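Local structure of SusD homolog (Bacteroides ovatus, 4F53) at residues 261-265 with 266-270; 425-428 with 429-433; 377-380 with 381-385. The protein probably binds glycans, perhaps mucin O-glycans, at the cell surface as a SusD-like outer-membrane lipoprotein with a TPR-like helical fold. One frame throughout, in Å; residues are numbered along the deposited sequence.

Interaction 1. Residues 261-265 with 266-270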
ATOM      1  N   ALA A 261      -1.211  15.576  -7.975  1.00 31.88           N
ATOM      2  CA  ALA A 261      -1.825  14.923  -6.819  1.00 31.67           C
ATOM      3  C   ALA A 261      -2.019  15.881  -5.640  1.00 34.34           C
ATOM      4  O   ALA A 261      -1.241  16.813  -5.442  1.00 33.68           O
ATOM      5  CB  ALA A 261      -0.957  13.747  -6.376  1.00 31.11           C
ATOM      6  N   ARG A 262      -3.072  15.629  -4.857  1.00 29.43           N
ATOM      7  CA  ARG A 262      -3.359  16.361  -3.619  1.00 29.04           C
ATOM      8  C   ARG A 262      -3.758  15.345  -2.560  1.00 31.60           C
ATOM      9  O   ARG A 262      -4.008  14.186  -2.893  1.00 31.43           O
ATOM     10  CB  ARG A 262      -4.454  17.441  -3.828  1.00 29.15           C
ATOM     11  CG  ARG A 262      -3.942  18.703  -4.561  1.00 32.45           C
ATOM     12  CD  ARG A 262      -2.904  19.417  -3.714  1.00 32.77           C
ATOM     13  NE  ARG A 262      -2.325  20.603  -4.335  1.00 34.73           N
ATOM     14  CZ  ARG A 262      -1.172  20.621  -5.001  1.00 44.86           C
ATOM     15  NH1 ARG A 262      -0.511  19.492  -5.226  1.00 32.71           N
ATOM     16  NH2 ARG A 262      -0.688  21.760  -5.475  1.00 36.16           N
ATOM     17  N   ILE A 263      -3.793  15.753  -1.288  1.00 30.24           N
ATOM     18  CA  ILE A 263      -4.244  14.861  -0.200  1.00 29.52           C
ATOM     19  C   ILE A 263      -5.749  14.622  -0.406  1.00 32.25           C
ATOM     20  O   ILE A 263      -6.463  15.543  -0.827  1.00 31.45           O
ATOM     21  CB  ILE A 263      -3.923  15.495   1.191  1.00 32.52           C
ATOM     22  CG1 ILE A 263      -2.406  15.694   1.388  1.00 31.79           C
ATOM     23  CG2 ILE A 263      -4.547  14.712   2.387  1.00 33.49           C
ATOM     24  CD1 ILE A 263      -1.531  14.417   1.351  1.00 23.12           C
ATOM     25  N   SER A 264      -6.222  13.411  -0.126  1.00 27.92           N
ATOM     26  CA  SER A 264      -7.639  13.058  -0.241  1.00 27.76           C
ATOM     27  C   SER A 264      -8.469  13.729   0.839  1.00 31.85           C
ATOM     28  O   SER A 264      -7.988  14.017   1.953  1.00 31.32           O
ATOM     29  CB  SER A 264      -7.823  11.546  -0.132  1.00 30.60           C
ATOM     30  OG  SER A 264      -7.555  11.097   1.183  1.00 31.24           O
ATOM     31  N   ALA A 265      -9.736  13.936   0.515  1.00 28.23           N
ATOM     32  CA  ALA A 265     -10.717  14.500   1.432  1.00 28.40           C
ATOM     33  C   ALA A 265     -10.949  13.516   2.625  1.00 32.54           C
ATOM     34  O   ALA A 265     -11.156  13.962   3.751  1.00 32.60           O
ATOM     35  CB  ALA A 265     -12.013  14.765   0.684  1.00 29.67           C
ATOM     36  N   ASP A 266     -10.851  12.186   2.376  1.00 28.83           N
ATOM     37  CA  ASP A 266     -11.012  11.144   3.392  1.00 29.70           C
ATOM     38  C   ASP A 266      -9.970  11.265   4.522  1.00 32.20           C
ATOM     39  O   ASP A 266     -10.328  11.214   5.691  1.00 33.90           O
ATOM     40  CB  ASP A 266     -10.914   9.733   2.750  1.00 31.66           C
ATOM     41  CG  ASP A 266     -11.726   9.591   1.475  1.00 38.27           C
ATOM     42  OD1 ASP A 266     -11.304  10.148   0.436  1.00 40.74           O
ATOM     43  OD2 ASP A 266     -12.795   8.982   1.530  1.00 41.54           O
ATOM     44  N   LEU A 267      -8.698  11.429   4.164  1.00 26.92           N
ATOM     45  CA  LEU A 267      -7.600  11.526   5.110  1.00 28.56           C
ATOM     46  C   LEU A 267      -7.739  12.770   6.001  1.00 34.85           C
ATOM     47  O   LEU A 267      -7.559  12.645   7.206  1.00 35.50           O
ATOM     48  CB  LEU A 267      -6.260  11.508   4.348  1.00 29.01           C
ATOM     49  CG  LEU A 267      -4.969  11.176   5.100  1.00 33.67           C
ATOM     50  CD1 LEU A 267      -5.034   9.834   5.834  1.00 32.42           C
ATOM     51  CD2 LEU A 267      -3.811  11.155   4.155  1.00 34.29           C
ATOM     52  N   THR A 268      -8.125  13.940   5.446  1.00 31.34           N
ATOM     53  CA  THR A 268      -8.317  15.120   6.281  1.00 30.95           C
ATOM     54  C   THR A 268      -9.623  14.988   7.118  1.00 36.18           C
ATOM     55  O   THR A 268      -9.658  15.500   8.232  1.00 35.93           O
ATOM     56  CB  THR A 268      -8.226  16.441   5.482  1.00 36.22           C
ATOM     57  OG1 THR A 268      -9.230  16.469   4.475  1.00 37.05           O
ATOM     58  CG2 THR A 268      -6.825  16.657   4.850  1.00 31.82           C
ATOM     59  N   CYS A 269     -10.649  14.263   6.639  1.00 34.38           N
ATOM     60  CA  CYS A 269     -11.883  14.051   7.414  1.00 35.81           C
ATOM     61  C   CYS A 269     -11.597  13.306   8.735  1.00 36.20           C
ATOM     62  O   CYS A 269     -12.041  13.750   9.790  1.00 35.35           O
ATOM     63  CB  CYS A 269     -12.930  13.318   6.589  1.00 37.67           C
ATOM     64  SG  CYS A 269     -13.825  14.389   5.446  1.00 44.21           S
ATOM     65  N   TYR A 270     -10.848  12.194   8.669  1.00 29.97           N
ATOM     66  CA  TYR A 270     -10.492  11.417   9.857  1.00 29.06           C
ATOM     67  C   TYR A 270      -9.537  12.175  10.765  1.00 30.51           C
ATOM     68  O   TYR A 270      -9.746  12.225  11.964  1.00 30.15           O
ATOM     69  CB  TYR A 270      -9.827  10.078   9.465  1.00 28.92           C
ATOM     70  CG  TYR A 270     -10.806   9.004   9.038  1.00 31.22           C
ATOM     71  CD1 TYR A 270     -11.464   8.221   9.980  1.00 32.51           C
ATOM     72  CD2 TYR A 270     -11.032   8.732   7.689  1.00 31.78           C
ATOM     73  CE1 TYR A 270     -12.356   7.221   9.596  1.00 31.03           C
ATOM     74  CE2 TYR A 270     -11.916   7.725   7.292  1.00 31.95           C
ATOM     75  CZ  TYR A 270     -12.579   6.977   8.253  1.00 33.23           C
ATOM     76  OH  TYR A 270     -13.418   5.967   7.900  1.00 28.21           O
TER
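Ser264 meets Leu267 at the point where strand 261-263 gives way to helix 265-273, a worked example of an N-cap. From CB, which lies 3.8 Å from Asp266 OD1, the serine side chain turns to place its hydroxyl between the backbone N and the carbonyl carbon (chi1 70°). From there Ser264 OG accepts the amide of Leu267 at 3.2 Å (N-H...O angle 161°), and the same oxygen rests 3.4 Å from Leu267 CB. The hydroxyl is also hydrogen-bonded to Gly60 O, which ties the cap to the chain segment leading into strand 62-64. Were Ser264 replaced by an alanine, the Leu267 amide would probably lose its cap and Gly60 O its hydroxyl partner, leaving the first turn less firmly fixed.

Behind the cap, Ser264 O receives a weak bond from Thr268 N at 3.5 Å, while Ala265 O takes Cys269 N at 2.9 Å. Apolar contact flanks these bonds: Ile263 CG2 sits 4.0 Å from Leu267 CD2 and 3.9 Å from Thr268 CG2, the isoleucine slanting across both partners. Asp266 turns its carboxylate to other parts of the chain, in a salt bridge with Arg307 and a hydrogen bond from Met458 N. In this buried setting the side-chain oxygen of Ser264 stands in for the carbonyl that a preceding helical turn would have supplied.

Interaction 2. Residues 425-428 with 429-433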
ATOM      1  N   LYS A 425     -16.237  -3.654  15.528  1.00 29.01           N
ATOM      2  CA  LYS A 425     -15.953  -2.279  15.940  1.00 28.85           C
ATOM      3  C   LYS A 425     -14.474  -2.136  16.395  1.00 30.44           C
ATOM      4  O   LYS A 425     -13.878  -1.085  16.164  1.00 30.10           O
ATOM      5  CB  LYS A 425     -16.924  -1.802  17.041  1.00 32.63           C
ATOM      6  CG  LYS A 425     -18.430  -1.827  16.685  1.00 52.97           C
ATOM      7  CD  LYS A 425     -18.837  -0.830  15.607  1.00 72.01           C
ATOM      8  CE  LYS A 425     -20.323  -0.855  15.326  1.00 95.29           C
ATOM      9  NZ  LYS A 425     -20.677  -0.058  14.113  1.00106.23           N
ATOM     10  N   SER A 426     -13.876  -3.196  16.980  1.00 25.15           N
ATOM     11  CA  SER A 426     -12.468  -3.148  17.399  1.00 23.86           C
ATOM     12  C   SER A 426     -11.552  -3.258  16.204  1.00 27.35           C
ATOM     13  O   SER A 426     -10.545  -2.568  16.156  1.00 26.68           O
ATOM     14  CB  SER A 426     -12.140  -4.250  18.397  1.00 24.66           C
ATOM     15  OG  SER A 426     -12.938  -4.103  19.551  1.00 33.13           O
ATOM     16  N   LEU A 427     -11.894  -4.126  15.243  1.00 25.61           N
ATOM     17  CA  LEU A 427     -11.122  -4.293  14.016  1.00 24.78           C
ATOM     18  C   LEU A 427     -11.142  -2.984  13.239  1.00 29.00           C
ATOM     19  O   LEU A 427     -10.113  -2.572  12.718  1.00 28.21           O
ATOM     20  CB  LEU A 427     -11.697  -5.459  13.173  1.00 24.58           C
ATOM     21  CG  LEU A 427     -10.967  -5.784  11.833  1.00 27.40           C
ATOM     22  CD1 LEU A 427      -9.500  -6.189  12.076  1.00 26.04           C
ATOM     23  CD2 LEU A 427     -11.738  -6.857  11.017  1.00 25.48           C
ATOM     24  N   GLU A 428     -12.297  -2.292  13.217  1.00 27.21           N
ATOM     25  CA  GLU A 428     -12.394  -1.000  12.539  1.00 26.57           C
ATOM     26  C   GLU A 428     -11.428   0.020  13.179  1.00 28.36           C
ATOM     27  O   GLU A 428     -10.736   0.722  12.442  1.00 25.94           O
ATOM     28  CB  GLU A 428     -13.823  -0.488  12.541  1.00 28.02           C
ATOM     29  CG  GLU A 428     -13.943   0.832  11.799  1.00 34.91           C
ATOM     30  CD  GLU A 428     -15.348   1.352  11.608  1.00 51.87           C
ATOM     31  OE1 GLU A 428     -16.236   0.972  12.403  1.00 40.96           O
ATOM     32  OE2 GLU A 428     -15.553   2.170  10.681  1.00 40.29           O
ATOM     33  N   GLN A 429     -11.331   0.057  14.531  1.00 24.93           N
ATOM     34  CA  GLN A 429     -10.382   0.948  15.211  1.00 25.33           C
ATOM     35  C   GLN A 429      -8.951   0.627  14.822  1.00 28.45           C
ATOM     36  O   GLN A 429      -8.238   1.521  14.400  1.00 28.95           O
ATOM     37  CB  GLN A 429     -10.528   0.903  16.739  1.00 27.41           C
ATOM     38  CG  GLN A 429     -11.864   1.482  17.244  1.00 25.61           C
ATOM     39  CD  GLN A 429     -11.790   1.772  18.717  1.00 35.98           C
ATOM     40  OE1 GLN A 429     -11.878   0.874  19.531  1.00 32.63           O
ATOM     41  NE2 GLN A 429     -11.568   3.025  19.092  1.00 29.14           N
ATOM     42  N   ILE A 430      -8.546  -0.647  14.906  1.00 26.31           N
ATOM     43  CA  ILE A 430      -7.192  -1.087  14.574  1.00 24.82           C
ATOM     44  C   ILE A 430      -6.809  -0.684  13.134  1.00 27.18           C
ATOM     45  O   ILE A 430      -5.718  -0.135  12.916  1.00 26.48           O
ATOM     46  CB  ILE A 430      -7.046  -2.635  14.784  1.00 26.89           C
ATOM     47  CG1 ILE A 430      -7.173  -3.016  16.290  1.00 27.46           C
ATOM     48  CG2 ILE A 430      -5.721  -3.200  14.132  1.00 22.72           C
ATOM     49  CD1 ILE A 430      -7.352  -4.569  16.562  1.00 18.24           C
ATOM     50  N   ILE A 431      -7.683  -1.015  12.154  1.00 23.17           N
ATOM     51  CA  ILE A 431      -7.421  -0.802  10.737  1.00 22.12           C
ATOM     52  C   ILE A 431      -7.443   0.673  10.393  1.00 26.76           C
ATOM     53  O   ILE A 431      -6.610   1.102   9.603  1.00 27.46           O
ATOM     54  CB  ILE A 431      -8.386  -1.666   9.839  1.00 24.95           C
ATOM     55  CG1 ILE A 431      -8.221  -3.173  10.174  1.00 23.20           C
ATOM     56  CG2 ILE A 431      -8.135  -1.451   8.318  1.00 24.54           C
ATOM     57  CD1 ILE A 431      -6.779  -3.787   9.846  1.00 19.53           C
ATOM     58  N   THR A 432      -8.332   1.457  11.002  1.00 25.80           N
ATOM     59  CA  THR A 432      -8.396   2.902  10.734  1.00 25.96           C
ATOM     60  C   THR A 432      -7.107   3.555  11.223  1.00 28.22           C
ATOM     61  O   THR A 432      -6.542   4.382  10.519  1.00 28.16           O
ATOM     62  CB  THR A 432      -9.654   3.520  11.376  1.00 30.82           C
ATOM     63  OG1 THR A 432     -10.786   2.880  10.792  1.00 31.77           O
ATOM     64  CG2 THR A 432      -9.747   5.046  11.170  1.00 23.25           C
ATOM     65  N   GLN A 433      -6.642   3.170  12.428  1.00 24.78           N
ATOM     66  CA  GLN A 433      -5.419   3.723  12.989  1.00 23.24           C
ATOM     67  C   GLN A 433      -4.205   3.217  12.214  1.00 24.82           C
ATOM     68  O   GLN A 433      -3.309   3.996  11.991  1.00 25.53           O
ATOM     69  CB  GLN A 433      -5.315   3.469  14.495  1.00 24.00           C
ATOM     70  CG  GLN A 433      -6.227   4.430  15.276  1.00 23.04           C
ATOM     71  CD  GLN A 433      -5.882   5.894  15.126  1.00 33.00           C
ATOM     72  OE1 GLN A 433      -4.704   6.303  15.070  1.00 29.72           O
ATOM     73  NE2 GLN A 433      -6.905   6.722  15.141  1.00 30.91           N
TER
HETATM   74  O   HOH W   1     -11.866  -1.494  20.528  1.00 32.03           O
HETATM   75  O   HOH W   2     -13.484   3.341   9.340  1.00 28.34           O
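Leu427 lies alongside Ile431, one turn further on, the two side chains pointing the same way and Leu427 CD1 reaching Ile431 CG1 at 3.8 Å. With CG anti to the backbone N (chi1 -179°) the leucine stands out from the helix, and the turn at chi2 sends CD1, not CD2, forward to the isoleucine. Both side chains also touch Glu346 of helix 337-349, so this apolar strip faces a neighbouring helix. Beneath it, Ile431 N donates to Leu427 O at 2.9 Å.

A second pair, Glu428 and Thr432, shows how a side chain can add to a helical bond. Glu428 O accepts both Thr432 N, at 2.9 Å, and Thr432 OG1, at 2.7 Å. The two donors come from opposite faces of the carbonyl plane, the hydroxyl standing 35° out of it. Thr432 OG1 is directed back to that oxygen because it lies beside its own backbone N, away from the carbonyl carbon (chi1 -61°). With its proton spent on the carbonyl, the hydroxyl accepts from a water at 3.1 Å from Thr432 OG1; the same water donates to Glu428 OE2, bridging the two side chains. This carboxylate oxygen is also hydrogen-bonded to Thr412 OG1.

Another water links Ser426 and Gln429, donating to Gln429 OE1 at 2.6 Å. Ser426 OG has Asp422 O as a further partner, and Gln429 NE2 bonds to the carbonyls of Thr415 and Ala417, joining the helix to the preceding loop. Repeated i to i+4 backbone bonding is the hallmark of an alpha-helix, and the threonine hydroxyl folded back on the carbonyl four residues earlier is a familiar addition to it; here the helix packs among those of a TPR-like SusD fold.

Interaction 3. Residues 377-380 with 381-385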
ATOM      1  N   SER A 377       5.100  15.029  21.899  1.00 49.16           N
ATOM      2  CA  SER A 377       4.089  15.243  22.939  1.00 48.83           C
ATOM      3  C   SER A 377       2.643  15.056  22.410  1.00 49.33           C
ATOM      4  O   SER A 377       2.391  15.145  21.197  1.00 47.77           O
ATOM      5  CB  SER A 377       4.255  16.624  23.577  1.00 52.33           C
ATOM      6  OG  SER A 377       3.673  17.653  22.791  1.00 60.93           O
ATOM      7  N   GLY A 378       1.726  14.817  23.355  1.00 44.13           N
ATOM      8  CA  GLY A 378       0.291  14.705  23.105  1.00 43.61           C
ATOM      9  C   GLY A 378      -0.281  13.355  22.707  1.00 45.15           C
ATOM     10  O   GLY A 378      -1.429  13.302  22.263  1.00 44.93           O
ATOM     11  N   VAL A 379       0.490  12.259  22.860  1.00 40.38           N
ATOM     12  CA  VAL A 379      -0.003  10.938  22.480  1.00 38.57           C
ATOM     13  C   VAL A 379      -1.100  10.475  23.462  1.00 41.29           C
ATOM     14  O   VAL A 379      -2.110   9.937  23.023  1.00 39.40           O
ATOM     15  CB  VAL A 379       1.111   9.872  22.269  1.00 41.56           C
ATOM     16  CG1 VAL A 379       1.676   9.361  23.591  1.00 42.32           C
ATOM     17  CG2 VAL A 379       0.601   8.715  21.398  1.00 39.86           C
ATOM     18  N   GLU A 380      -0.924  10.733  24.757  1.00 40.17           N
ATOM     19  CA  GLU A 380      -1.870  10.350  25.811  1.00 40.49           C
ATOM     20  C   GLU A 380      -3.226  11.045  25.613  1.00 42.62           C
ATOM     21  O   GLU A 380      -4.255  10.411  25.820  1.00 43.73           O
ATOM     22  CB  GLU A 380      -1.301  10.637  27.211  1.00 43.54           C
ATOM     23  CG  GLU A 380       0.070  10.021  27.473  1.00 57.56           C
ATOM     24  CD  GLU A 380       1.294  10.833  27.052  1.00 89.33           C
ATOM     25  OE1 GLU A 380       1.143  11.968  26.533  1.00 66.07           O
ATOM     26  OE2 GLU A 380       2.419  10.315  27.248  1.00 91.71           O
ATOM     27  N   ASN A 381      -3.239  12.309  25.174  1.00 38.85           N
ATOM     28  CA  ASN A 381      -4.498  13.015  24.903  1.00 37.71           C
ATOM     29  C   ASN A 381      -5.115  12.472  23.634  1.00 37.24           C
ATOM     30  O   ASN A 381      -6.328  12.349  23.558  1.00 37.98           O
ATOM     31  CB  ASN A 381      -4.333  14.545  24.807  1.00 34.94           C
ATOM     32  CG  ASN A 381      -3.851  15.199  26.071  1.00 62.56           C
ATOM     33  OD1 ASN A 381      -4.391  14.995  27.167  1.00 64.76           O
ATOM     34  ND2 ASN A 381      -2.838  16.036  25.937  1.00 60.76           N
ATOM     35  N   TYR A 382      -4.295  12.138  22.644  1.00 33.30           N
ATOM     36  CA  TYR A 382      -4.783  11.578  21.387  1.00 31.80           C
ATOM     37  C   TYR A 382      -5.451  10.221  21.643  1.00 37.07           C
ATOM     38  O   TYR A 382      -6.562   9.998  21.160  1.00 38.36           O
ATOM     39  CB  TYR A 382      -3.660  11.461  20.357  1.00 31.42           C
ATOM     40  CG  TYR A 382      -4.161  10.964  19.015  1.00 31.33           C
ATOM     41  CD1 TYR A 382      -4.763  11.833  18.104  1.00 31.69           C
ATOM     42  CD2 TYR A 382      -4.053   9.614  18.661  1.00 30.26           C
ATOM     43  CE1 TYR A 382      -5.241  11.374  16.876  1.00 29.51           C
ATOM     44  CE2 TYR A 382      -4.499   9.152  17.423  1.00 29.14           C
ATOM     45  CZ  TYR A 382      -5.099  10.032  16.535  1.00 35.22           C
ATOM     46  OH  TYR A 382      -5.575   9.559  15.323  1.00 30.27           O
ATOM     47  N   LEU A 383      -4.805   9.343  22.450  1.00 32.79           N
ATOM     48  CA  LEU A 383      -5.294   8.003  22.808  1.00 31.26           C
ATOM     49  C   LEU A 383      -6.662   8.037  23.509  1.00 36.61           C
ATOM     50  O   LEU A 383      -7.419   7.082  23.392  1.00 37.08           O
ATOM     51  CB  LEU A 383      -4.268   7.281  23.700  1.00 31.37           C
ATOM     52  CG  LEU A 383      -2.957   6.814  23.007  1.00 34.30           C
ATOM     53  CD1 LEU A 383      -1.955   6.271  24.032  1.00 34.18           C
ATOM     54  CD2 LEU A 383      -3.231   5.775  21.943  1.00 32.94           C
ATOM     55  N   ALA A 384      -6.997   9.136  24.184  1.00 34.23           N
ATOM     56  CA  ALA A 384      -8.261   9.335  24.902  1.00 34.08           C
ATOM     57  C   ALA A 384      -9.324  10.060  24.048  1.00 38.44           C
ATOM     58  O   ALA A 384     -10.454  10.229  24.495  1.00 39.99           O
ATOM     59  CB  ALA A 384      -7.995  10.133  26.178  1.00 35.46           C
ATOM     60  N   SER A 385      -8.965  10.490  22.846  1.00 36.18           N
ATOM     61  CA  SER A 385      -9.817  11.246  21.917  1.00 36.66           C
ATOM     62  C   SER A 385     -11.077  10.450  21.534  1.00 40.27           C
ATOM     63  O   SER A 385     -10.989   9.250  21.230  1.00 38.91           O
ATOM     64  CB  SER A 385      -9.019  11.646  20.666  1.00 38.49           C
ATOM     65  OG  SER A 385      -9.829  12.092  19.585  1.00 53.61           O
TER
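Val379 and Leu383 form the central pair of this short helix, joined by a backbone bond and a looser side-chain contact. Leu383 N donates to Val379 O at 2.8 Å. The leucine then covers the same carbonyl: with CG beside its own backbone N (chi1 -71°), Leu383 CG comes to 3.2 Å from Val379 O. Between the side chains themselves the nearest approach is 4.3 Å, from Val379 CG2 to Leu383 CG, so the valine meets the branch point of the leucine in light apolar contact.

One residue earlier, Gly378 occupies the N-cap position, and its carbonyl oxygen accepts Tyr382 N at 3.1 Å. Its positive phi is a conformation that favours glycine and lets the chain swing from the extended Ser377 into the helix. Tyr382 CB packs over the start of this turn, 3.4 Å from Val379 O and 3.5 Å from Gly378 O. Bonding weakens toward the other end, where Ala384 N reaches Glu380 O at 3.4 Å in a weak bond. Ser385 N instead bonds to Tyr382 O, a shorter-range closure as the chain leaves the helix.

Farther out, the phenol of Tyr382 ties the turn to its surroundings. Its CG is opposite the backbone N (chi1 -176°), sending the ring away from the preceding residues, and its hydroxyl is hydrogen-bonded to Gln433 NE2, while the ring meets Phe370 with the planes about 50° apart. Val379 touches Arg367 and Phe370, Leu383 touches Arg367, and Tyr382 touches Ile366. Helix 379-383 thus lies against helix 358-372 through one face, with Glu380 and Asn381 exposed at the surface, and is linked through the tyrosine to helix 423-438.

In the fold
Along the chain, interaction 1 comes first, interaction 3 second and interaction 2 last, yet interaction 2 is the one that touches both others. Its centre lies about 18 Å from that of interaction 1 and about 17 Å from that of interaction 3. Helix 423-438 makes both junctions: Tyr270 CE1 of helix 265-273 packs on Thr432 CG2 at 3.7 Å, and the hydrogen-bonded Gln433-Tyr382 pair joins it to helix 379-383. Interactions 1 and 3 do not touch, their nearest atoms being about 6 Å apart. Local turns of one SusD/RagB-type chain are thereby joined into one body, from a buried helix start to a surface turn.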